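Local structure of CCMAN5 (Cellulosimicrobium cellulans, 2XSG) at residues A320-A325 against R358-I363; N34-V39 against L254-V259; T313-M318 against A364-A369. The protein hydrolyses alpha-mannosidic linkages as a bacterial glycoside hydrolase of family 92, and enables mannose-6-phosphate modification of lysosomal enzymes made in yeast. All blocks are in the same frame, centred on the assembly; numbering follows the deposited sequence.

Contact 1: residues A320-A325 against R358-I363; sequences AMPMNA and RKFSVI
Lys359 reaches Met321 because its CG is wedged between the backbone N and the carbonyl carbon (chi1 86°) while the rest of the chain runs extended; Phe360, with CG anti to its carbonyl carbon, swings its ring toward Pro322. The two residues lie side by side on helix 353-366 of the catalytic domain, an (alpha/alpha)6 barrel in this family, and together they meet a cis-proline turn, the peptide bond between Met321 and Pro322 being cis. Lys359 NZ donates to Met321 O at 3.0 Å. The ammonium group stands above the carbonyl plane, 68° out of it, at a C=O...N angle of 112°, so the bond does not follow a lone pair. The main partner of NZ is Asp356, with which it forms a salt bridge; it also bonds to the backbone O of Ala663, next in sequence to the calcium ligand Asp662. Three acceptors thus hold the buried amine, tying the turn to the surroundings of the metal, although the calcium itself lies about 12 Å from the lysine side chain. A methionine in its place would probably leave Met321 O without this donor and the Asp356 carboxylate without its countercharge. The methylene part of the lysine contributes too, CE sitting over one face of the Phe360 ring, 3.9 Å above its plane and displaced toward the rim. Pro322 approaches that ring at its edge, near the plane, with CD 3.7 Å from CE1 of Phe360.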
loop_
_atom_site.group_PDB
_atom_site.type_symbol
_atom_site.label_atom_id
_atom_site.label_comp_id
_atom_site.label_asym_id
_atom_site.label_seq_id
_atom_site.Cartn_x
_atom_site.Cartn_y
_atom_site.Cartn_z
ATOM N N ALA A 320 -2.835 1.118 6.340
ATOM C CA ALA A 320 -2.237 -0.204 6.564
ATOM C C ALA A 320 -0.709 -0.154 6.656
ATOM O O ALA A 320 -0.133 -0.694 7.595
ATOM C CB ALA A 320 -2.650 -1.164 5.488
ATOM N N MET A 321 -0.052 0.461 5.672
ATOM C CA MET A 321 1.411 0.451 5.604
ATOM C C MET A 321 1.930 1.870 5.383
ATOM O O MET A 321 1.268 2.643 4.705
ATOM C CB MET A 321 1.895 -0.454 4.466
ATOM C CG MET A 321 1.769 -1.966 4.738
ATOM S SD MET A 321 2.031 -2.991 3.257
ATOM C CE MET A 321 3.752 -2.699 2.854
ATOM N N PRO A 322 3.103 2.217 5.962
ATOM C CA PRO A 322 3.928 1.384 6.845
ATOM C C PRO A 322 3.236 1.028 8.169
ATOM O O PRO A 322 2.340 1.753 8.619
ATOM C CB PRO A 322 5.184 2.244 7.080
ATOM C CG PRO A 322 4.713 3.658 6.868
ATOM C CD PRO A 322 3.713 3.542 5.747
ATOM N N MET A 323 3.651 -0.088 8.771
ATOM C CA MET A 323 3.012 -0.604 9.978
ATOM C C MET A 323 3.684 -0.039 11.210
ATOM O O MET A 323 4.874 0.283 11.179
ATOM C CB MET A 323 3.118 -2.130 10.070
ATOM C CG MET A 323 2.885 -2.911 8.803
ATOM S SD MET A 323 3.401 -4.617 9.139
ATOM C CE MET A 323 4.200 -4.983 7.598
ATOM N N ASN A 324 2.922 0.064 12.292
ATOM C CA ASN A 324 3.481 0.435 13.593
ATOM C C ASN A 324 4.534 -0.616 13.965
ATOM O O ASN A 324 4.200 -1.785 14.185
ATOM C CB ASN A 324 2.352 0.522 14.635
ATOM C CG ASN A 324 2.799 1.102 15.974
ATOM O OD1 ASN A 324 3.955 0.950 16.402
ATOM N ND2 ASN A 324 1.855 1.734 16.673
ATOM N N ALA A 325 5.802 -0.208 13.963
ATOM C CA ALA A 325 6.938 -1.063 14.350
ATOM C C ALA A 325 7.545 -0.671 15.711
ATOM O O ALA A 325 8.710 -0.955 15.986
ATOM C CB ALA A 325 8.002 -1.030 13.273
ATOM N N ARG A 358 3.623 8.345 -4.004
ATOM C CA ARG A 358 2.574 9.381 -4.061
ATOM C C ARG A 358 1.518 9.265 -2.950
ATOM O O ARG A 358 0.778 10.220 -2.694
ATOM C CB ARG A 358 1.860 9.382 -5.409
ATOM C CG ARG A 358 2.623 10.066 -6.513
ATOM C CD ARG A 358 1.685 10.441 -7.677
ATOM N NE ARG A 358 2.333 11.367 -8.594
ATOM C CZ ARG A 358 3.272 11.000 -9.456
ATOM N NH1 ARG A 358 3.652 9.732 -9.517
ATOM N NH2 ARG A 358 3.832 11.897 -10.253
ATOM N N LYS A 359 1.426 8.100 -2.312
ATOM C CA LYS A 359 0.373 7.880 -1.312
ATOM C C LYS A 359 0.583 8.756 -0.070
ATOM O O LYS A 359 -0.394 9.228 0.541
ATOM C CB LYS A 359 0.240 6.383 -0.944
ATOM C CG LYS A 359 1.181 5.903 0.147
ATOM C CD LYS A 359 0.979 4.429 0.478
ATOM C CE LYS A 359 1.748 4.078 1.733
ATOM N NZ LYS A 359 2.079 2.606 1.827
ATOM N N PHE A 360 1.852 8.979 0.289
ATOM C CA PHE A 360 2.183 9.741 1.476
ATOM C C PHE A 360 1.687 11.173 1.353
ATOM O O PHE A 360 1.206 11.744 2.338
ATOM C CB PHE A 360 3.696 9.709 1.754
ATOM C CG PHE A 360 4.218 8.325 2.071
ATOM C CD1 PHE A 360 4.079 7.791 3.343
ATOM C CD2 PHE A 360 4.819 7.555 1.088
ATOM C CE1 PHE A 360 4.532 6.507 3.640
ATOM C CE2 PHE A 360 5.302 6.265 1.383
ATOM C CZ PHE A 360 5.159 5.753 2.664
ATOM N N SER A 361 1.775 11.748 0.149
ATOM C CA SER A 361 1.320 13.119 -0.060
ATOM C C SER A 361 -0.165 13.278 0.289
ATOM O O SER A 361 -0.584 14.355 0.744
ATOM C CB SER A 361 1.553 13.576 -1.492
ATOM O OG SER A 361 2.899 13.410 -1.937
ATOM N N VAL A 362 -0.944 12.222 0.056
ATOM C CA VAL A 362 -2.382 12.184 0.380
ATOM C C VAL A 362 -2.623 11.954 1.876
ATOM O O VAL A 362 -3.437 12.646 2.491
ATOM C CB VAL A 362 -3.131 11.091 -0.435
ATOM C CG1 VAL A 362 -4.653 11.132 -0.163
ATOM C CG2 VAL A 362 -2.851 11.216 -1.952
ATOM N N ILE A 363 -1.929 10.972 2.458
ATOM C CA ILE A 363 -1.927 10.789 3.909
ATOM C C ILE A 363 -1.698 12.131 4.622
ATOM O O ILE A 363 -2.396 12.444 5.593
ATOM C CB ILE A 363 -0.880 9.739 4.381
ATOM C CG1 ILE A 363 -1.268 8.335 3.920
ATOM C CG2 ILE A 363 -0.760 9.749 5.909
ATOM C CD1 ILE A 363 -0.153 7.310 4.125
#

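Contact 2: residues N34-V39 against L254-V259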
loop_
_atom_site.group_PDB
_atom_site.type_symbol
_atom_site.label_atom_id
_atom_site.label_comp_id
_atom_site.label_asym_id
_atom_site.label_seq_id
_atom_site.Cartn_x
_atom_site.Cartn_y
_atom_site.Cartn_z
ATOM N N ASN A 34 -3.021 0.647 10.654
ATOM C CA ASN A 34 -1.555 0.519 10.576
ATOM C C ASN A 34 -0.982 -0.543 11.518
ATOM O O ASN A 34 0.111 -0.400 12.044
ATOM C CB ASN A 34 -0.886 1.885 10.833
ATOM C CG ASN A 34 -1.157 2.874 9.729
ATOM O OD1 ASN A 34 -0.441 2.911 8.718
ATOM N ND2 ASN A 34 -2.192 3.679 9.899
ATOM N N GLY A 35 -1.736 -1.613 11.727
ATOM C CA GLY A 35 -1.328 -2.665 12.628
ATOM C C GLY A 35 -0.219 -3.532 12.087
ATOM O O GLY A 35 -0.082 -3.725 10.864
ATOM N N LEU A 36 0.564 -4.061 13.026
ATOM C CA LEU A 36 1.596 -5.043 12.768
ATOM C C LEU A 36 0.997 -6.446 12.679
ATOM O O LEU A 36 1.327 -7.214 11.767
ATOM C CB LEU A 36 2.640 -4.975 13.880
ATOM C CG LEU A 36 3.744 -6.024 13.942
ATOM C CD1 LEU A 36 4.690 -5.861 12.780
ATOM C CD2 LEU A 36 4.499 -5.872 15.277
ATOM N N ALA A 37 0.120 -6.771 13.626
ATOM C CA ALA A 37 -0.634 -8.023 13.628
ATOM C C ALA A 37 -1.710 -7.999 12.571
ATOM O O ALA A 37 -2.542 -7.085 12.528
ATOM C CB ALA A 37 -1.237 -8.277 14.985
ATOM N N LYS A 38 -1.677 -9.007 11.703
ATOM C CA LYS A 38 -2.594 -9.105 10.571
ATOM C C LYS A 38 -3.049 -10.542 10.549
ATOM O O LYS A 38 -2.315 -11.414 10.070
ATOM C CB LYS A 38 -1.883 -8.750 9.253
ATOM C CG LYS A 38 -1.484 -7.261 9.132
ATOM C CD LYS A 38 -0.774 -6.970 7.812
ATOM C CE LYS A 38 -1.355 -5.745 7.132
ATOM N NZ LYS A 38 -0.961 -4.472 7.731
ATOM N N VAL A 39 -4.245 -10.794 11.091
ATOM C CA VAL A 39 -4.683 -12.161 11.348
ATOM C C VAL A 39 -5.502 -12.591 10.132
ATOM O O VAL A 39 -6.706 -12.315 10.039
ATOM C CB VAL A 39 -5.485 -12.285 12.647
ATOM C CG1 VAL A 39 -5.542 -13.735 13.099
ATOM C CG2 VAL A 39 -4.887 -11.409 13.744
ATOM N N LEU A 254 3.131 -9.718 18.710
ATOM C CA LEU A 254 4.375 -9.587 17.938
ATOM C C LEU A 254 5.207 -8.382 18.367
ATOM O O LEU A 254 4.681 -7.324 18.689
ATOM C CB LEU A 254 4.064 -9.447 16.427
ATOM C CG LEU A 254 3.190 -10.524 15.784
ATOM C CD1 LEU A 254 2.607 -10.134 14.409
ATOM C CD2 LEU A 254 4.003 -11.818 15.674
ATOM N N SER A 255 6.522 -8.529 18.323
ATOM C CA SER A 255 7.422 -7.418 18.635
ATOM C C SER A 255 8.674 -7.553 17.802
ATOM O O SER A 255 9.231 -8.643 17.713
ATOM C CB SER A 255 7.798 -7.412 20.123
ATOM O OG SER A 255 8.770 -6.409 20.425
ATOM N N PRO A 256 9.121 -6.444 17.187
ATOM C CA PRO A 256 10.400 -6.421 16.501
ATOM C C PRO A 256 11.573 -6.399 17.477
ATOM O O PRO A 256 12.739 -6.519 17.052
ATOM C CB PRO A 256 10.343 -5.108 15.704
ATOM C CG PRO A 256 8.872 -4.694 15.710
ATOM C CD PRO A 256 8.411 -5.165 17.042
ATOM N N VAL A 257 11.277 -6.272 18.771
ATOM C CA VAL A 257 12.317 -6.042 19.780
ATOM C C VAL A 257 12.760 -7.323 20.511
ATOM O O VAL A 257 13.964 -7.622 20.580
ATOM C CB VAL A 257 11.860 -4.966 20.792
ATOM C CG1 VAL A 257 12.785 -4.887 22.009
ATOM C CG2 VAL A 257 11.747 -3.607 20.096
ATOM N N SER A 258 11.808 -8.048 21.095
ATOM C CA SER A 258 12.146 -9.258 21.847
ATOM C C SER A 258 10.913 -9.994 22.264
ATOM O O SER A 258 9.787 -9.466 22.167
ATOM C CB SER A 258 12.996 -8.935 23.091
ATOM O OG SER A 258 12.233 -8.308 24.122
ATOM N N VAL A 259 11.118 -11.231 22.709
ATOM C CA VAL A 259 10.028 -12.013 23.249
ATOM C C VAL A 259 9.474 -11.333 24.504
ATOM O O VAL A 259 8.257 -11.201 24.661
ATOM C CB VAL A 259 10.466 -13.468 23.541
ATOM C CG1 VAL A 259 9.644 -14.065 24.697
ATOM C CG2 VAL A 259 10.316 -14.324 22.265
#
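Ser255, placed between the two residues of its segment that touch Leu36, Leu254 and Pro256, makes the shortest polar bond here: its OG accepts from Val257 N at 3.0 Å, with an N-H...O angle of 155°. This is an ST turn, and it fixes the chain as it leaves strand 248-255. The serine CB is directed away from residues 34-39, leaving its two neighbours to make the apolar contact, across which no hydrogen bond forms. Leu36 carries one half of it. With CG anti to the backbone N (chi1 172°), Leu36 CD2 reaches over the end of the strand, 3.8 Å from Leu254 CB and 3.7 Å from Leu254 O, with Pro256 CD lying farther off. The side chains of Leu36 and Leu254 cross obliquely, and each reaches past the other toward the opposite backbone: Leu254 CD1 rests 3.9 Å from Ala37 CA and 4.3 Å from Ala37 CB. The two methyl groups CD2 of Leu36 and CD1 of Leu254 therefore serve separate patches of one buried interface. Next to it, Lys38 turns its end from the strand to make a salt bridge with Asp68, its NZ bonding only weakly to Gly35 O. The contact belongs to the beta-sandwich domain that precedes the catalytic barrel in family 92. Leu36 and Ala37 bond through their backbones to Thr142, in the turn between strands 133-140 and 144-150, the latter pairing with 248-255. On the other flank, strand 198-208 offers Tyr204 to Leu254 and Leu202 to Pro256, while Ser258 caps the N-terminus of helix 259-270.

Contact 3: residues T313-M318 against A364-A369; sequences THLYRM and AYIDPA
Apolar contacts alone join Met318 and Leu315 to Ile366, and all converge on one methyl group. Ile366 CD1 lies 3.8 Å from Met318 SD and 4.0 Å from Met318 CE, and Leu315 CD1 approaches the same carbon at 4.3 Å. Met318 leaves its helix with CG anti to the backbone N (chi1 175°) and stays extended as far as the sulfur; there chi3 of -27°, about midway between eclipsed and staggered, folds the terminal methyl round so that sulfur and CE both border the isoleucine. Leu315, three residues earlier, comes from the same side of helix 306-318. Val671 of helix 665-675 touches both Met318 and Ile366, adding a third helix to this packing inside the catalytic domain, the (alpha/alpha)6 barrel of the family, and Leu290 of helix 275-290 lies against Leu315. The isoleucine ends helix 353-366 just before the one-residue break that separates it from helix 368-387: Asp367 leaves helical geometry and acts as N-cap of the second helix, OD1 accepting from a backbone N just past Ala369. Polar interactions stay within or behind each segment rather than crossing the interface. Ala364 O and Tyr365 O, carbonyls in the last turn before the break, accept from the hydroxyls of Tyr738 and Tyr701. On the other segment Met318 N makes a regular helical bond to His314 O. Aromatic contacts are made with other parts of the fold: Tyr365 meets Phe687 edge-to-face and anchors its hydroxyl on Leu677 O, whereas the rings of His314 and Phe670 meet with their planes at about 45°.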
loop_
_atom_site.group_PDB
_atom_site.type_symbol
_atom_site.label_atom_id
_atom_site.label_comp_id
_atom_site.label_asym_id
_atom_site.label_seq_id
_atom_site.Cartn_x
_atom_site.Cartn_y
_atom_site.Cartn_z
ATOM N N THR A 313 -14.033 1.698 2.144
ATOM C CA THR A 313 -13.221 0.505 1.974
ATOM C C THR A 313 -11.782 0.912 1.618
ATOM O O THR A 313 -10.819 0.381 2.183
ATOM C CB THR A 313 -13.809 -0.427 0.887
ATOM O OG1 THR A 313 -15.124 -0.868 1.280
ATOM C CG2 THR A 313 -12.891 -1.640 0.648
ATOM N N HIS A 314 -11.640 1.859 0.695
ATOM C CA HIS A 314 -10.307 2.301 0.289
ATOM C C HIS A 314 -9.659 3.240 1.310
ATOM O O HIS A 314 -8.419 3.253 1.455
ATOM C CB HIS A 314 -10.301 2.881 -1.132
ATOM C CG HIS A 314 -10.620 1.860 -2.180
ATOM N ND1 HIS A 314 -9.904 0.692 -2.317
ATOM C CD2 HIS A 314 -11.592 1.817 -3.121
ATOM C CE1 HIS A 314 -10.412 -0.024 -3.300
ATOM N NE2 HIS A 314 -11.429 0.642 -3.815
ATOM N N LEU A 315 -10.469 4.006 2.040
ATOM C CA LEU A 315 -9.910 4.738 3.176
ATOM C C LEU A 315 -9.322 3.735 4.196
ATOM O O LEU A 315 -8.199 3.929 4.717
ATOM C CB LEU A 315 -10.948 5.654 3.832
ATOM C CG LEU A 315 -10.477 6.703 4.846
ATOM C CD1 LEU A 315 -9.533 7.748 4.216
ATOM C CD2 LEU A 315 -11.654 7.403 5.521
ATOM N N TYR A 316 -10.064 2.659 4.463
ATOM C CA TYR A 316 -9.570 1.587 5.337
ATOM C C TYR A 316 -8.201 1.062 4.845
ATOM O O TYR A 316 -7.268 0.941 5.612
ATOM C CB TYR A 316 -10.624 0.481 5.457
ATOM C CG TYR A 316 -10.137 -0.849 5.995
ATOM C CD1 TYR A 316 -10.057 -1.092 7.373
ATOM C CD2 TYR A 316 -9.776 -1.875 5.129
ATOM C CE1 TYR A 316 -9.606 -2.332 7.867
ATOM C CE2 TYR A 316 -9.325 -3.103 5.610
ATOM C CZ TYR A 316 -9.246 -3.329 6.976
ATOM O OH TYR A 316 -8.806 -4.554 7.448
ATOM N N ARG A 317 -8.099 0.798 3.548
ATOM C CA ARG A 317 -6.870 0.283 2.941
ATOM C C ARG A 317 -5.709 1.287 2.999
ATOM O O ARG A 317 -4.544 0.886 3.015
ATOM C CB ARG A 317 -7.128 -0.097 1.484
ATOM C CG ARG A 317 -8.116 -1.233 1.249
ATOM C CD ARG A 317 -7.618 -2.519 1.866
ATOM N NE ARG A 317 -8.413 -3.662 1.442
ATOM C CZ ARG A 317 -8.450 -4.838 2.067
ATOM N NH1 ARG A 317 -7.736 -5.046 3.168
ATOM N NH2 ARG A 317 -9.215 -5.806 1.588
ATOM N N MET A 318 -6.028 2.581 3.014
ATOM C CA MET A 318 -5.011 3.636 3.112
ATOM C C MET A 318 -4.241 3.647 4.445
ATOM O O MET A 318 -3.089 4.084 4.487
ATOM C CB MET A 318 -5.620 5.017 2.833
ATOM C CG MET A 318 -4.634 6.180 3.028
ATOM S SD MET A 318 -5.437 7.791 2.785
ATOM C CE MET A 318 -6.691 7.276 1.690
ATOM N N ALA A 364 -0.753 12.926 4.124
ATOM C CA ALA A 364 -0.501 14.267 4.689
ATOM C C ALA A 364 -1.766 15.108 4.897
ATOM O O ALA A 364 -1.890 15.786 5.914
ATOM C CB ALA A 364 0.518 15.038 3.859
ATOM N N TYR A 365 -2.719 15.062 3.967
ATOM C CA TYR A 365 -3.911 15.900 4.165
ATOM C C TYR A 365 -5.096 15.203 4.852
ATOM O O TYR A 365 -6.087 15.853 5.209
ATOM C CB TYR A 365 -4.287 16.711 2.906
ATOM C CG TYR A 365 -4.952 15.984 1.748
ATOM C CD1 TYR A 365 -6.200 15.394 1.891
ATOM C CD2 TYR A 365 -4.358 15.972 0.477
ATOM C CE1 TYR A 365 -6.825 14.765 0.812
ATOM C CE2 TYR A 365 -4.972 15.367 -0.606
ATOM C CZ TYR A 365 -6.216 14.753 -0.425
ATOM O OH TYR A 365 -6.844 14.139 -1.490
ATOM N N ILE A 366 -4.974 13.893 5.078
ATOM C CA ILE A 366 -6.022 13.150 5.776
ATOM C C ILE A 366 -5.689 12.944 7.265
ATOM O O ILE A 366 -6.564 13.115 8.119
ATOM C CB ILE A 366 -6.390 11.844 5.037
ATOM C CG1 ILE A 366 -7.179 12.207 3.764
ATOM C CG2 ILE A 366 -7.260 10.924 5.924
ATOM C CD1 ILE A 366 -7.334 11.095 2.784
ATOM N N ASP A 367 -4.426 12.617 7.556
ATOM C CA ASP A 367 -3.949 12.414 8.921
ATOM C C ASP A 367 -2.535 12.984 9.064
ATOM O O ASP A 367 -1.547 12.239 9.005
ATOM C CB ASP A 367 -3.985 10.927 9.281
ATOM C CG ASP A 367 -3.773 10.670 10.767
ATOM O OD1 ASP A 367 -3.300 11.568 11.502
ATOM O OD2 ASP A 367 -4.090 9.547 11.200
ATOM N N PRO A 368 -2.431 14.321 9.226
ATOM C CA PRO A 368 -1.105 14.970 9.233
ATOM C C PRO A 368 -0.124 14.407 10.281
ATOM O O PRO A 368 1.069 14.230 9.971
ATOM C CB PRO A 368 -1.441 16.449 9.500
ATOM C CG PRO A 368 -2.831 16.616 8.963
ATOM C CD PRO A 368 -3.525 15.307 9.310
ATOM N N ALA A 369 -0.625 14.106 11.489
ATOM C CA ALA A 369 0.209 13.591 12.594
ATOM C C ALA A 369 0.799 12.225 12.271
ATOM O O ALA A 369 1.958 11.954 12.583
ATOM C CB ALA A 369 -0.599 13.494 13.886
#

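Overall arrangement
All three contacts are buried, but they occupy different depths and domains. Contacts 1 and 3 lie near the middle of the chain, about 8 Å apart between centres, and share helix 353-366; Ile363 CG1 packs 4.1 Å from Met318 CG where they adjoin, and along the chain contact 1 is nested inside contact 3. Contact 2, farther from the centre, spans 214 intervening residues without a helix. It is linked to contact 1 by a probable hydrogen bond from Asn324 N to Asn34 O, 2.9 Å long. Contact 1 alone places a charged group across its interface; contacts 2 and 3 are apolar, between loop and strand end and between helices.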